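Local coordinates for protein vinylacetyl-CoA Delta-isomerase (Nitrosopumilus maritimus SCM1, PDB 6VJR) that probably catalyses the dehydration of 4-hydroxybutyryl-CoA and the isomerisation of vinylacetyl-CoA, using bound FAD, an iron-sulfur cluster and iron, at residues F115-D118 with E119-T123; L130-V133 with K134-Q137; F263-W266 with D267-F270; E10-R13 with G14-L17; G415-V418 with E419-M422. One frame throughout, in Å; residues are numbered along the deposited sequence. Where two conformers were deposited one is given.

Contact 1 of 5, residues F115-D118 with E119-T123; sequences FEID and EKHGT
D118 and T123 close the C-terminal end of helix 101-121, and here the packing is tightest. The T123 hydroxyl donates to D118 OD1 at 2.7 Å from T123 OG1, meeting the carboxylate on its anti side and 27° out of its plane. OG1 reaches this spot because it sits between the backbone N and the carbonyl carbon of its own residue (chi1 43°). D118 OD1 also accepts from Y125 N and OD2 from H126 N, so one carboxylate grips the start of the next helix as well. A leucine in place of this aspartate would probably leave the T123 hydroxyl and those two amides without their acceptor and let the turn shift. In the backbone, G122 N donates to D118 O at 2.7 Å, and H121 N bonds to I117 O. I117 CG2 lies 3.8 Å from T123 OG1 on the buried side.

The outer side is looser and wetter. E116 and E119 run alongside each other, and a water donates to E116 O at 2.7 Å and, weakly, to E119 OE1. Each carboxylate has a salt-bridge partner outside these residues, R284 for E116 and K351 for E119. Such pairing would be expected to offset the repulsion between two neighbouring carboxylates.

Contact 2 of 5, residues L130-V133 with K134-Q137; sequences LEFV and KMVQ
Four consecutive i to i+4 bonds, K134 N to L130 O, M135 N to E131 O, V136 N to F132 O and Q137 N to V133 O, run between 2.9 and 3.1 Å, with N-H...O angles of at least 163°: regular alpha-helix. On this frame F132 carries the main side-chain contact. Its CG stands anti to the backbone N (chi1 176°), which swings the ring along the helix toward the following turn. There V136 CG1 lies over one face as a CH-pi contact, 3.9 Å from the ring centroid and displaced toward the rim. In one of two conformers of M135 its methyl comes in obliquely, with M135 CE 3.7 Å from F132 CD1, so this touch is tentative. One turn apart, V133 and Q137 run side by side, V133 CG1 resting 3.5 Å from Q137 NE2. That amide is buried but well supplied: NE2 donates to L71 O, and OE1 is hydrogen-bonded to T63 OG1 and S60 OG. E131 and K134 also lie alongside each other, yet E131 OE2 and K134 NZ stay 4.8 Å apart, so any attraction between these opposite charges is at a distance. The helix packs between helix 101-121 and strand 195-198: L130 and F132 lean on the former through H111 and M107, while F132 and M135 face the strand, where W195 meets the F132 ring edge-to-face.

Contact 3 of 5, residues F263-W266 with D267-F270; sequences FIPW and DKVF
I264, W266 and V269 meet inside a tight connection of 3-10 character that carries the chain from strand 262-265 to strand 269-272, and so from one beta-sheet of the domain to the other. V269 CG2 is the common point. It touches I264 CG2 at 3.7 Å, the two side chains crossing at about a right angle, and lies 3.5 Å from P265 O. W266 runs alongside V269, its CE3 a looser 4.1 Å from the same methyl. V269 presents this branch because CG1 takes the position anti to the backbone N (chi1 168°), placing CG2 beside that N.

Two i to i+3 backbone bonds set the turn that brings these groups together. K268 N donates to P265 O at 2.9 Å, and V269 N to W266 O at 3.0 Å; in both the donor stands above the carbonyl plane, by 66° in the second. On the outer side the proline ring packs against D267 OD1 and K268 CG.

Farther out, strand 177-188 backs the apolar group, V178 touching I264, W266 and V269, while I217 and I213 of strand 213-218 cover I264 and V269 respectively. R128 of helix 125-139 donates to V269 O. The exposed corner is tied by a salt bridge between adjacent residues: K268, bent at chi2 and chi4, curls back so that NZ meets D267 OD2 at 2.7 Å, nearly along the carboxylate's C-O axis.

Contact 4 of 5, residues E10-R13 with G14-L17; sequences ESLR and GRDL
R15 folds back over the turn and lays its guanidinium against L12. From CB the chain leaves with CG anti to its own carbonyl carbon (chi1 -52°), and R15 CG comes within 3.7 Å of L12 O. R15 CD follows at 3.5 Å from S11 O. The chain then bends at chi3 (-64°), which brings R15 NE past the L12 backbone, 3.8 Å from L12 O. At CZ the group turns flat against the leucine: L12 CD2 sits over the centre of one guanidinium face, 3.7 Å above its plane, and is 3.7 Å from R15 NH2. The contact is van der Waals packing of a methyl on a flat cation, the two side chains running alongside and pointing the same way. R15 NH1 finds its polar partner beyond the turn, in S193 O.

This is the exit of helix 5-11, where the chain unwinds into the loop leading to strand 19-21. No direct hydrogen bond joins residues 10-13 to 14-17. A water bridges them instead, donating to L12 O at 2.7 Å and accepting from R15 N at 2.9 Å. G14 makes the bend with positive phi (78°), and a CB at this position would clash with R13 O; its N donates to E28. R13 takes a separate course, extended from CG to NE, past E10, with a long ion pair of 3.8 Å from R13 NE to E10 OE1 and a firmer salt bridge to D31.

Contact 5 of 5, residues G415-V418 with E419-M422; sequences GVDV and ENRM
The carboxylate of D417 and the amide of N420 cross obliquely, their planes 39° apart, with N420 ND2 3.6 Å from D417 CB. At the D417 carboxylate, OD1 accepts from E419 N at 3.1 Å, on the anti side and 34° out of the plane. E419 lies alongside, its CB 3.4 Å from D417 OD1. D417 points its CG anti to the backbone N (chi1 -172°), which brings OD1 within reach of the E419 amide. A water accepts from both D417 N and N420 ND2, each at 3.0 Å. N479 of the second subunit completes the polar cluster, bonding D417 OD2 and N420 ND2. An alanine here is likely to leave E419 N without its cap and N479 of that subunit without one partner.

On the backbone, D417 O accepts from R421 N at 3.2 Å in the carbonyl plane, and more weakly from N420 N. V418 O takes M422 N at 2.9 Å, while V418 CG1 packs on M422 SD at 4.2 Å. R421 leads away to L410 and N314, close to a bound FAD. An aspartate accepting from the amide two residues on is the classic N-cap, here opening helix 418-432 at a subunit interface.

Overall arrangement
Starting from the N terminus, the chain meets contact 4 first, at the exit of helix 5-11; contact 1 then ends helix 101-121, and contact 2 lies within the next helix, 125-139. Contact 3 turns the corner between two sheets, and contact 5 starts helix 418-432. Each is a local turn of chain, all five in series, none nested or crossing. Contacts 1, 2 and 3 nevertheless form one cluster: F132 CB packs on F270 CZ at 3.7 Å, and I117 CD1 lies 4.0 Å from F270 O, joining both helices to the strand corner. Contact 4 stands apart, and contact 5 lies across the chain's centre, about 62 Å from contact 1 between centres.

Contact 1 of 5, residues F115-D118 with E119-T123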
loop_
_atom_site.group_PDB
_atom_site.type_symbol
_atom_site.label_atom_id
_atom_site.label_comp_id
_atom_site.label_asym_id
_atom_site.label_seq_id
_atom_site.Cartn_x
_atom_site.Cartn_y
_atom_site.Cartn_z
ATOM N N PHE A 115 -36.771 -19.332 -11.259
ATOM C CA PHE A 115 -38.068 -18.728 -11.027
ATOM C C PHE A 115 -38.352 -17.634 -12.056
ATOM O O PHE A 115 -39.455 -17.564 -12.621
ATOM C CB PHE A 115 -38.131 -18.212 -9.586
ATOM C CG PHE A 115 -39.491 -17.648 -9.214
ATOM C CD1 PHE A 115 -39.842 -16.355 -9.566
ATOM C CD2 PHE A 115 -40.390 -18.389 -8.464
ATOM C CE1 PHE A 115 -41.037 -15.818 -9.166
ATOM C CE2 PHE A 115 -41.607 -17.853 -8.093
ATOM C CZ PHE A 115 -41.929 -16.571 -8.447
ATOM N N GLU A 116 -37.326 -16.808 -12.320
ATOM C CA GLU A 116 -37.480 -15.667 -13.203
ATOM C C GLU A 116 -37.517 -16.101 -14.664
ATOM O O GLU A 116 -38.252 -15.493 -15.420
ATOM C CB GLU A 116 -36.461 -14.576 -12.906
ATOM C CG GLU A 116 -36.791 -13.925 -11.560
ATOM C CD GLU A 116 -35.929 -12.760 -11.111
ATOM O OE1 GLU A 116 -35.856 -11.805 -11.917
ATOM O OE2 GLU A 116 -35.404 -12.781 -9.967
ATOM N N ILE A 117 -36.768 -17.135 -15.065
ATOM C CA ILE A 117 -36.898 -17.658 -16.407
ATOM C C ILE A 117 -38.341 -18.083 -16.655
ATOM O O ILE A 117 -38.914 -17.732 -17.684
ATOM C CB ILE A 117 -35.950 -18.841 -16.649
ATOM C CG1 ILE A 117 -34.487 -18.464 -16.436
ATOM C CG2 ILE A 117 -36.197 -19.402 -18.041
ATOM C CD1 ILE A 117 -33.517 -19.622 -16.466
ATOM N N ASP A 118 -38.910 -18.854 -15.706
ATOM C CA ASP A 118 -40.253 -19.408 -15.833
ATOM C C ASP A 118 -41.305 -18.303 -15.907
ATOM O O ASP A 118 -42.270 -18.416 -16.677
ATOM C CB ASP A 118 -40.579 -20.356 -14.693
ATOM C CG ASP A 118 -39.792 -21.661 -14.674
ATOM O OD1 ASP A 118 -39.048 -21.946 -15.672
ATOM O OD2 ASP A 118 -39.927 -22.399 -13.667
ATOM N N GLU A 119 -41.118 -17.261 -15.092
ATOM C CA GLU A 119 -42.006 -16.102 -15.073
ATOM C C GLU A 119 -42.128 -15.517 -16.481
ATOM O O GLU A 119 -43.218 -15.172 -16.904
ATOM C CB GLU A 119 -41.512 -15.133 -13.998
ATOM C CG GLU A 119 -42.388 -13.921 -13.717
ATOM C CD GLU A 119 -41.750 -13.090 -12.606
ATOM O OE1 GLU A 119 -40.507 -12.844 -12.626
ATOM O OE2 GLU A 119 -42.495 -12.723 -11.685
ATOM N N LYS A 120 -41.016 -15.434 -17.222
ATOM C CA LYS A 120 -41.046 -14.868 -18.560
ATOM C C LYS A 120 -41.505 -15.891 -19.608
ATOM O O LYS A 120 -42.278 -15.548 -20.503
ATOM C CB LYS A 120 -39.660 -14.324 -18.915
ATOM C CG LYS A 120 -39.607 -13.742 -20.308
ATOM C CD LYS A 120 -38.264 -13.163 -20.692
ATOM C CE LYS A 120 -38.294 -12.696 -22.124
ATOM N NZ LYS A 120 -36.948 -12.237 -22.501
ATOM N N HIS A 121 -41.014 -17.137 -19.511
ATOM C CA HIS A 121 -41.092 -18.083 -20.614
ATOM C C HIS A 121 -42.217 -19.115 -20.431
ATOM O O HIS A 121 -42.590 -19.816 -21.365
ATOM C CB HIS A 121 -39.736 -18.742 -20.837
ATOM C CG HIS A 121 -38.728 -17.850 -21.460
ATOM N ND1 HIS A 121 -38.663 -17.671 -22.825
ATOM C CD2 HIS A 121 -37.788 -17.070 -20.930
ATOM C CE1 HIS A 121 -37.685 -16.805 -23.097
ATOM N NE2 HIS A 121 -37.145 -16.430 -21.964
ATOM N N GLY A 122 -42.755 -19.244 -19.221
ATOM C CA GLY A 122 -43.795 -20.229 -19.014
ATOM C C GLY A 122 -43.233 -21.654 -18.943
ATOM O O GLY A 122 -43.986 -22.604 -19.092
ATOM N N THR A 123 -41.934 -21.774 -18.636
ATOM C CA THR A 123 -41.222 -23.040 -18.490
ATOM C C THR A 123 -41.367 -23.551 -17.055
ATOM O O THR A 123 -42.046 -22.938 -16.241
ATOM C CB THR A 123 -39.769 -22.802 -18.915
ATOM O OG1 THR A 123 -39.364 -21.564 -18.340
ATOM C CG2 THR A 123 -39.647 -22.606 -20.421
HETATM O O HOH W 1 -38.639 -12.839 -15.419
#

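Contact 2 of 5, residues L130-V133 with K134-Q137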
loop_
_atom_site.group_PDB
_atom_site.type_symbol
_atom_site.label_atom_id
_atom_site.label_comp_id
_atom_site.label_asym_id
_atom_site.label_seq_id
_atom_site.Cartn_x
_atom_site.Cartn_y
_atom_site.Cartn_z
ATOM N N LEU A 130 -36.502 -27.425 -7.857
ATOM C CA LEU A 130 -36.922 -27.766 -6.506
ATOM C C LEU A 130 -36.928 -29.281 -6.267
ATOM O O LEU A 130 -36.585 -29.742 -5.158
ATOM C CB LEU A 130 -38.292 -27.158 -6.192
ATOM C CG LEU A 130 -38.329 -25.636 -6.070
ATOM C CD1 LEU A 130 -39.738 -25.170 -5.838
ATOM C CD2 LEU A 130 -37.385 -25.162 -4.949
ATOM N N GLU A 131 -37.347 -30.068 -7.272
ATOM C CA GLU A 131 -37.300 -31.515 -7.111
ATOM C C GLU A 131 -35.852 -31.973 -6.940
ATOM O O GLU A 131 -35.584 -32.902 -6.181
ATOM C CB GLU A 131 -37.987 -32.260 -8.253
ATOM C CG GLU A 131 -39.475 -31.977 -8.331
ATOM C CD GLU A 131 -40.281 -32.658 -7.248
ATOM O OE1 GLU A 131 -41.447 -32.269 -7.185
ATOM O OE2 GLU A 131 -39.818 -33.566 -6.510
ATOM N N PHE A 132 -34.920 -31.299 -7.627
ATOM C CA PHE A 132 -33.516 -31.631 -7.463
ATOM C C PHE A 132 -33.045 -31.306 -6.042
ATOM O O PHE A 132 -32.352 -32.101 -5.405
ATOM C CB PHE A 132 -32.695 -30.919 -8.544
ATOM C CG PHE A 132 -31.203 -31.145 -8.371
ATOM C CD1 PHE A 132 -30.633 -32.314 -8.842
ATOM C CD2 PHE A 132 -30.379 -30.212 -7.763
ATOM C CE1 PHE A 132 -29.274 -32.536 -8.736
ATOM C CE2 PHE A 132 -29.014 -30.468 -7.608
ATOM C CZ PHE A 132 -28.470 -31.631 -8.086
ATOM N N VAL A 133 -33.418 -30.129 -5.542
ATOM C CA VAL A 133 -33.056 -29.728 -4.197
ATOM C C VAL A 133 -33.595 -30.744 -3.193
ATOM O O VAL A 133 -32.888 -31.130 -2.272
ATOM C CB VAL A 133 -33.528 -28.301 -3.873
ATOM C CG1 VAL A 133 -33.314 -28.007 -2.387
ATOM C CG2 VAL A 133 -32.763 -27.308 -4.767
ATOM N N LYS A 134 -34.852 -31.148 -3.357
ATOM C CA LYS A 134 -35.430 -32.124 -2.447
ATOM C C LYS A 134 -34.592 -33.399 -2.419
ATOM O O LYS A 134 -34.260 -33.910 -1.352
ATOM C CB LYS A 134 -36.866 -32.402 -2.866
ATOM C CG LYS A 134 -37.437 -33.609 -2.169
ATOM C CD LYS A 134 -38.907 -33.825 -2.476
ATOM C CE LYS A 134 -39.472 -35.008 -1.776
ATOM N NZ LYS A 134 -40.896 -35.064 -2.073
ATOM N N MET A 135 -34.240 -33.918 -3.603
ATOM C CA MET A 135 -33.411 -35.114 -3.692
ATOM C C MET A 135 -32.100 -34.917 -2.916
ATOM O O MET A 135 -31.780 -35.701 -2.034
ATOM C CB MET A 135 -33.131 -35.473 -5.155
ATOM C CG MET A 135 -32.238 -36.691 -5.344
ATOM S SD MET A 135 -31.870 -37.049 -7.075
ATOM C CE MET A 135 -30.697 -35.760 -7.519
ATOM N N VAL A 136 -31.324 -33.871 -3.241
ATOM C CA VAL A 136 -29.994 -33.763 -2.677
ATOM C C VAL A 136 -30.045 -33.488 -1.174
ATOM O O VAL A 136 -29.153 -33.906 -0.444
ATOM C CB VAL A 136 -29.101 -32.775 -3.450
ATOM C CG1 VAL A 136 -28.978 -33.165 -4.908
ATOM C CG2 VAL A 136 -29.564 -31.346 -3.380
ATOM N N GLN A 137 -31.066 -32.767 -0.728
ATOM C CA GLN A 137 -31.304 -32.560 0.697
ATOM C C GLN A 137 -31.609 -33.855 1.459
ATOM O O GLN A 137 -31.113 -34.066 2.562
ATOM C CB GLN A 137 -32.413 -31.540 0.919
ATOM C CG GLN A 137 -31.966 -30.099 0.684
ATOM C CD GLN A 137 -32.986 -29.073 1.150
ATOM O OE1 GLN A 137 -34.129 -29.393 1.556
ATOM N NE2 GLN A 137 -32.563 -27.824 1.020
#

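Contact 3 of 5, residues F263-W266 with D267-F270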
loop_
_atom_site.group_PDB
_atom_site.type_symbol
_atom_site.label_atom_id
_atom_site.label_comp_id
_atom_site.label_asym_id
_atom_site.label_seq_id
_atom_site.Cartn_x
_atom_site.Cartn_y
_atom_site.Cartn_z
ATOM N N PHE A 263 -25.312 -36.917 -21.659
ATOM C CA PHE A 263 -26.756 -36.827 -21.646
ATOM C C PHE A 263 -27.260 -36.236 -20.342
ATOM O O PHE A 263 -26.824 -36.637 -19.261
ATOM C CB PHE A 263 -27.341 -38.222 -21.804
ATOM C CG PHE A 263 -28.853 -38.230 -21.720
ATOM C CD1 PHE A 263 -29.614 -37.688 -22.754
ATOM C CD2 PHE A 263 -29.511 -38.787 -20.631
ATOM C CE1 PHE A 263 -31.010 -37.705 -22.698
ATOM C CE2 PHE A 263 -30.902 -38.796 -20.586
ATOM C CZ PHE A 263 -31.639 -38.259 -21.613
ATOM N N ILE A 264 -28.193 -35.298 -20.481
ATOM C CA ILE A 264 -28.887 -34.707 -19.351
ATOM C C ILE A 264 -30.376 -34.839 -19.601
ATOM O O ILE A 264 -30.878 -34.222 -20.537
ATOM C CB ILE A 264 -28.518 -33.234 -19.119
ATOM C CG1 ILE A 264 -27.007 -33.030 -19.191
ATOM C CG2 ILE A 264 -29.118 -32.752 -17.802
ATOM C CD1 ILE A 264 -26.548 -31.606 -18.969
ATOM N N PRO A 265 -31.110 -35.608 -18.768
ATOM C CA PRO A 265 -32.531 -35.762 -18.983
ATOM C C PRO A 265 -33.249 -34.454 -18.659
ATOM O O PRO A 265 -32.763 -33.647 -17.887
ATOM C CB PRO A 265 -32.921 -36.893 -18.030
ATOM C CG PRO A 265 -31.913 -36.809 -16.929
ATOM C CD PRO A 265 -30.631 -36.332 -17.581
ATOM N N TRP A 266 -34.431 -34.249 -19.231
ATOM C CA TRP A 266 -35.153 -33.002 -19.039
ATOM C C TRP A 266 -35.298 -32.627 -17.570
ATOM O O TRP A 266 -35.265 -31.452 -17.232
ATOM C CB TRP A 266 -36.522 -33.082 -19.723
ATOM C CG TRP A 266 -36.412 -33.114 -21.215
ATOM C CD1 TRP A 266 -36.948 -34.049 -22.048
ATOM C CD2 TRP A 266 -35.709 -32.174 -22.060
ATOM N NE1 TRP A 266 -36.636 -33.753 -23.342
ATOM C CE2 TRP A 266 -35.881 -32.619 -23.388
ATOM C CE3 TRP A 266 -34.973 -31.011 -21.835
ATOM C CZ2 TRP A 266 -35.343 -31.951 -24.480
ATOM C CZ3 TRP A 266 -34.458 -30.334 -22.922
ATOM C CH2 TRP A 266 -34.637 -30.805 -24.220
ATOM N N ASP A 267 -35.493 -33.608 -16.685
ATOM C CA ASP A 267 -35.765 -33.263 -15.300
ATOM C C ASP A 267 -34.551 -32.644 -14.609
ATOM O O ASP A 267 -34.682 -32.109 -13.515
ATOM C CB ASP A 267 -36.189 -34.463 -14.474
ATOM C CG ASP A 267 -35.259 -35.660 -14.562
ATOM O OD1 ASP A 267 -35.396 -36.452 -15.505
ATOM O OD2 ASP A 267 -34.400 -35.793 -13.703
ATOM N N LYS A 268 -33.375 -32.740 -15.222
ATOM C CA LYS A 268 -32.161 -32.184 -14.645
ATOM C C LYS A 268 -31.685 -30.975 -15.446
ATOM O O LYS A 268 -30.564 -30.508 -15.234
ATOM C CB LYS A 268 -31.077 -33.266 -14.546
ATOM C CG LYS A 268 -31.373 -34.469 -13.677
ATOM C CD LYS A 268 -31.399 -34.176 -12.198
ATOM C CE LYS A 268 -31.578 -35.368 -11.327
ATOM N NZ LYS A 268 -32.930 -35.871 -11.456
ATOM N N VAL A 269 -32.512 -30.493 -16.391
ATOM C CA VAL A 269 -32.174 -29.314 -17.194
ATOM C C VAL A 269 -32.883 -28.084 -16.606
ATOM O O VAL A 269 -34.109 -28.057 -16.502
ATOM C CB VAL A 269 -32.561 -29.522 -18.669
ATOM C CG1 VAL A 269 -32.504 -28.257 -19.504
ATOM C CG2 VAL A 269 -31.744 -30.625 -19.316
ATOM N N PHE A 270 -32.096 -27.074 -16.216
ATOM C CA PHE A 270 -32.610 -25.907 -15.521
ATOM C C PHE A 270 -32.550 -24.626 -16.366
ATOM O O PHE A 270 -32.934 -23.555 -15.889
ATOM C CB PHE A 270 -31.913 -25.744 -14.172
ATOM C CG PHE A 270 -31.823 -26.987 -13.298
ATOM C CD1 PHE A 270 -32.924 -27.825 -13.151
ATOM C CD2 PHE A 270 -30.649 -27.317 -12.637
ATOM C CE1 PHE A 270 -32.844 -28.965 -12.378
ATOM C CE2 PHE A 270 -30.592 -28.450 -11.846
ATOM C CZ PHE A 270 -31.688 -29.264 -11.715
#

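Contact 4 of 5, residues E10-R13 with G14-L17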
loop_
_atom_site.group_PDB
_atom_site.type_symbol
_atom_site.label_atom_id
_atom_site.label_comp_id
_atom_site.label_asym_id
_atom_site.label_seq_id
_atom_site.Cartn_x
_atom_site.Cartn_y
_atom_site.Cartn_z
ATOM N N GLU A 10 -17.155 -43.473 2.467
ATOM C CA GLU A 10 -17.598 -44.728 1.906
ATOM C C GLU A 10 -18.408 -44.530 0.623
ATOM O O GLU A 10 -18.255 -45.326 -0.288
ATOM C CB GLU A 10 -18.425 -45.439 2.973
ATOM C CG GLU A 10 -18.866 -46.835 2.556
ATOM C CD GLU A 10 -17.758 -47.802 2.172
ATOM O OE1 GLU A 10 -16.647 -47.775 2.774
ATOM O OE2 GLU A 10 -18.035 -48.598 1.237
ATOM N N SER A 11 -19.217 -43.462 0.531
ATOM C CA SER A 11 -20.033 -43.172 -0.648
ATOM C C SER A 11 -19.174 -42.862 -1.892
ATOM O O SER A 11 -19.679 -42.945 -3.020
ATOM C CB SER A 11 -20.962 -41.976 -0.391
ATOM O OG SER A 11 -20.254 -40.731 -0.566
ATOM N N LEU A 12 -17.874 -42.558 -1.700
ATOM C CA LEU A 12 -16.964 -42.222 -2.808
ATOM C C LEU A 12 -16.242 -43.445 -3.368
ATOM O O LEU A 12 -15.487 -43.322 -4.341
ATOM C CB LEU A 12 -15.902 -41.218 -2.359
ATOM C CG LEU A 12 -16.403 -39.837 -1.946
ATOM C CD1 LEU A 12 -15.233 -38.956 -1.549
ATOM C CD2 LEU A 12 -17.227 -39.225 -3.064
ATOM N N ARG A 13 -16.379 -44.585 -2.681
ATOM C CA ARG A 13 -15.669 -45.810 -3.042
ATOM C C ARG A 13 -16.415 -46.573 -4.131
ATOM O O ARG A 13 -17.639 -46.664 -4.146
ATOM C CB ARG A 13 -15.464 -46.755 -1.863
ATOM C CG ARG A 13 -14.499 -46.211 -0.827
ATOM C CD ARG A 13 -14.236 -47.247 0.243
ATOM N NE ARG A 13 -13.314 -46.773 1.274
ATOM C CZ ARG A 13 -11.998 -46.729 1.127
ATOM N NH1 ARG A 13 -11.424 -47.176 0.023
ATOM N NH2 ARG A 13 -11.257 -46.284 2.124
ATOM N N GLY A 14 -15.639 -47.148 -5.048
ATOM C CA GLY A 14 -16.196 -48.083 -5.996
ATOM C C GLY A 14 -16.946 -47.421 -7.144
ATOM O O GLY A 14 -17.719 -48.150 -7.785
ATOM N N ARG A 15 -16.700 -46.113 -7.430
ATOM C CA ARG A 15 -17.503 -45.399 -8.424
ATOM C C ARG A 15 -16.956 -45.465 -9.847
ATOM O O ARG A 15 -17.673 -45.188 -10.824
ATOM C CB ARG A 15 -17.732 -43.940 -8.057
ATOM C CG ARG A 15 -18.291 -43.799 -6.646
ATOM C CD ARG A 15 -18.929 -42.429 -6.440
ATOM N NE ARG A 15 -17.923 -41.369 -6.546
ATOM C CZ ARG A 15 -18.184 -40.066 -6.602
ATOM N NH1 ARG A 15 -19.424 -39.634 -6.462
ATOM N NH2 ARG A 15 -17.211 -39.203 -6.761
ATOM N N ASP A 16 -15.689 -45.822 -9.989
ATOM C CA ASP A 16 -15.056 -45.893 -11.310
ATOM C C ASP A 16 -15.255 -44.659 -12.215
ATOM O O ASP A 16 -15.408 -44.787 -13.438
ATOM C CB ASP A 16 -15.421 -47.192 -12.011
ATOM C CG ASP A 16 -14.467 -47.572 -13.141
ATOM O OD1 ASP A 16 -13.232 -47.325 -12.988
ATOM O OD2 ASP A 16 -14.949 -48.113 -14.162
ATOM N N LEU A 17 -15.115 -43.450 -11.669
ATOM C CA LEU A 17 -14.924 -42.227 -12.461
ATOM C C LEU A 17 -13.664 -42.404 -13.293
ATOM O O LEU A 17 -12.753 -43.060 -12.822
ATOM C CB LEU A 17 -14.760 -41.035 -11.500
ATOM C CG LEU A 17 -16.033 -40.299 -11.049
ATOM C CD1 LEU A 17 -17.067 -41.174 -10.424
ATOM C CD2 LEU A 17 -15.721 -39.112 -10.139
HETATM O O HOH W 2 -14.460 -44.604 -6.493
#

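Contact 5 of 5, residues G415-V418 with E419-M422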
loop_
_atom_site.group_PDB
_atom_site.type_symbol
_atom_site.label_atom_id
_atom_site.label_comp_id
_atom_site.label_asym_id
_atom_site.label_seq_id
_atom_site.Cartn_x
_atom_site.Cartn_y
_atom_site.Cartn_z
ATOM N N GLY A 415 13.845 -25.906 25.492
ATOM C CA GLY A 415 12.631 -26.597 25.896
ATOM C C GLY A 415 11.699 -26.880 24.727
ATOM O O GLY A 415 10.824 -27.721 24.850
ATOM N N VAL A 416 11.880 -26.170 23.613
ATOM C CA VAL A 416 11.080 -26.390 22.421
ATOM C C VAL A 416 11.586 -27.624 21.682
ATOM O O VAL A 416 12.752 -27.769 21.357
ATOM C CB VAL A 416 11.094 -25.178 21.483
ATOM C CG1 VAL A 416 10.422 -25.493 20.149
ATOM C CG2 VAL A 416 10.504 -23.974 22.202
ATOM N N ASP A 417 10.661 -28.522 21.408
ATOM C CA ASP A 417 10.951 -29.709 20.632
ATOM C C ASP A 417 11.224 -29.332 19.177
ATOM O O ASP A 417 10.381 -28.706 18.533
ATOM C CB ASP A 417 9.715 -30.569 20.762
ATOM C CG ASP A 417 9.757 -31.980 20.218
ATOM O OD1 ASP A 417 10.578 -32.222 19.286
ATOM O OD2 ASP A 417 8.945 -32.812 20.748
ATOM N N VAL A 418 12.398 -29.718 18.670
ATOM C CA VAL A 418 12.786 -29.351 17.316
ATOM C C VAL A 418 11.772 -29.870 16.298
ATOM O O VAL A 418 11.454 -29.175 15.342
ATOM C CB VAL A 418 14.233 -29.778 16.989
ATOM C CG1 VAL A 418 14.564 -29.666 15.509
ATOM C CG2 VAL A 418 15.207 -28.956 17.810
ATOM N N GLU A 419 11.191 -31.059 16.533
ATOM C CA GLU A 419 10.210 -31.559 15.605
ATOM C C GLU A 419 9.008 -30.595 15.508
ATOM O O GLU A 419 8.421 -30.408 14.447
ATOM C CB GLU A 419 9.731 -32.938 16.029
ATOM C CG GLU A 419 8.799 -33.535 14.992
ATOM C CD GLU A 419 8.371 -34.970 15.227
ATOM O OE1 GLU A 419 9.133 -35.736 15.852
ATOM O OE2 GLU A 419 7.224 -35.306 14.820
ATOM N N ASN A 420 8.605 -30.006 16.642
ATOM C CA ASN A 420 7.499 -29.058 16.607
ATOM C C ASN A 420 7.859 -27.790 15.825
ATOM O O ASN A 420 7.020 -27.257 15.076
ATOM C CB ASN A 420 7.006 -28.691 17.999
ATOM C CG ASN A 420 6.358 -29.844 18.726
ATOM O OD1 ASN A 420 5.862 -30.796 18.119
ATOM N ND2 ASN A 420 6.264 -29.704 20.030
ATOM N N ARG A 421 9.110 -27.289 15.974
ATOM C CA ARG A 421 9.541 -26.143 15.201
ATOM C C ARG A 421 9.538 -26.454 13.706
ATOM O O ARG A 421 9.074 -25.648 12.910
ATOM C CB ARG A 421 10.877 -25.685 15.741
ATOM C CG ARG A 421 11.411 -24.403 15.140
ATOM C CD ARG A 421 12.571 -23.846 15.966
ATOM N NE ARG A 421 13.097 -22.602 15.391
ATOM C CZ ARG A 421 14.206 -22.442 14.661
ATOM N NH1 ARG A 421 15.017 -23.467 14.455
ATOM N NH2 ARG A 421 14.425 -21.269 14.077
ATOM N N MET A 422 10.027 -27.629 13.335
ATOM C CA MET A 422 9.951 -28.077 11.952
ATOM C C MET A 422 8.511 -28.134 11.448
ATOM O O MET A 422 8.220 -27.685 10.340
ATOM C CB MET A 422 10.647 -29.419 11.736
ATOM C CG MET A 422 12.098 -29.344 12.042
ATOM S SD MET A 422 13.028 -30.868 11.788
ATOM C CE MET A 422 12.180 -31.408 10.299
HETATM O O HOH W 3 7.792 -28.002 21.944
#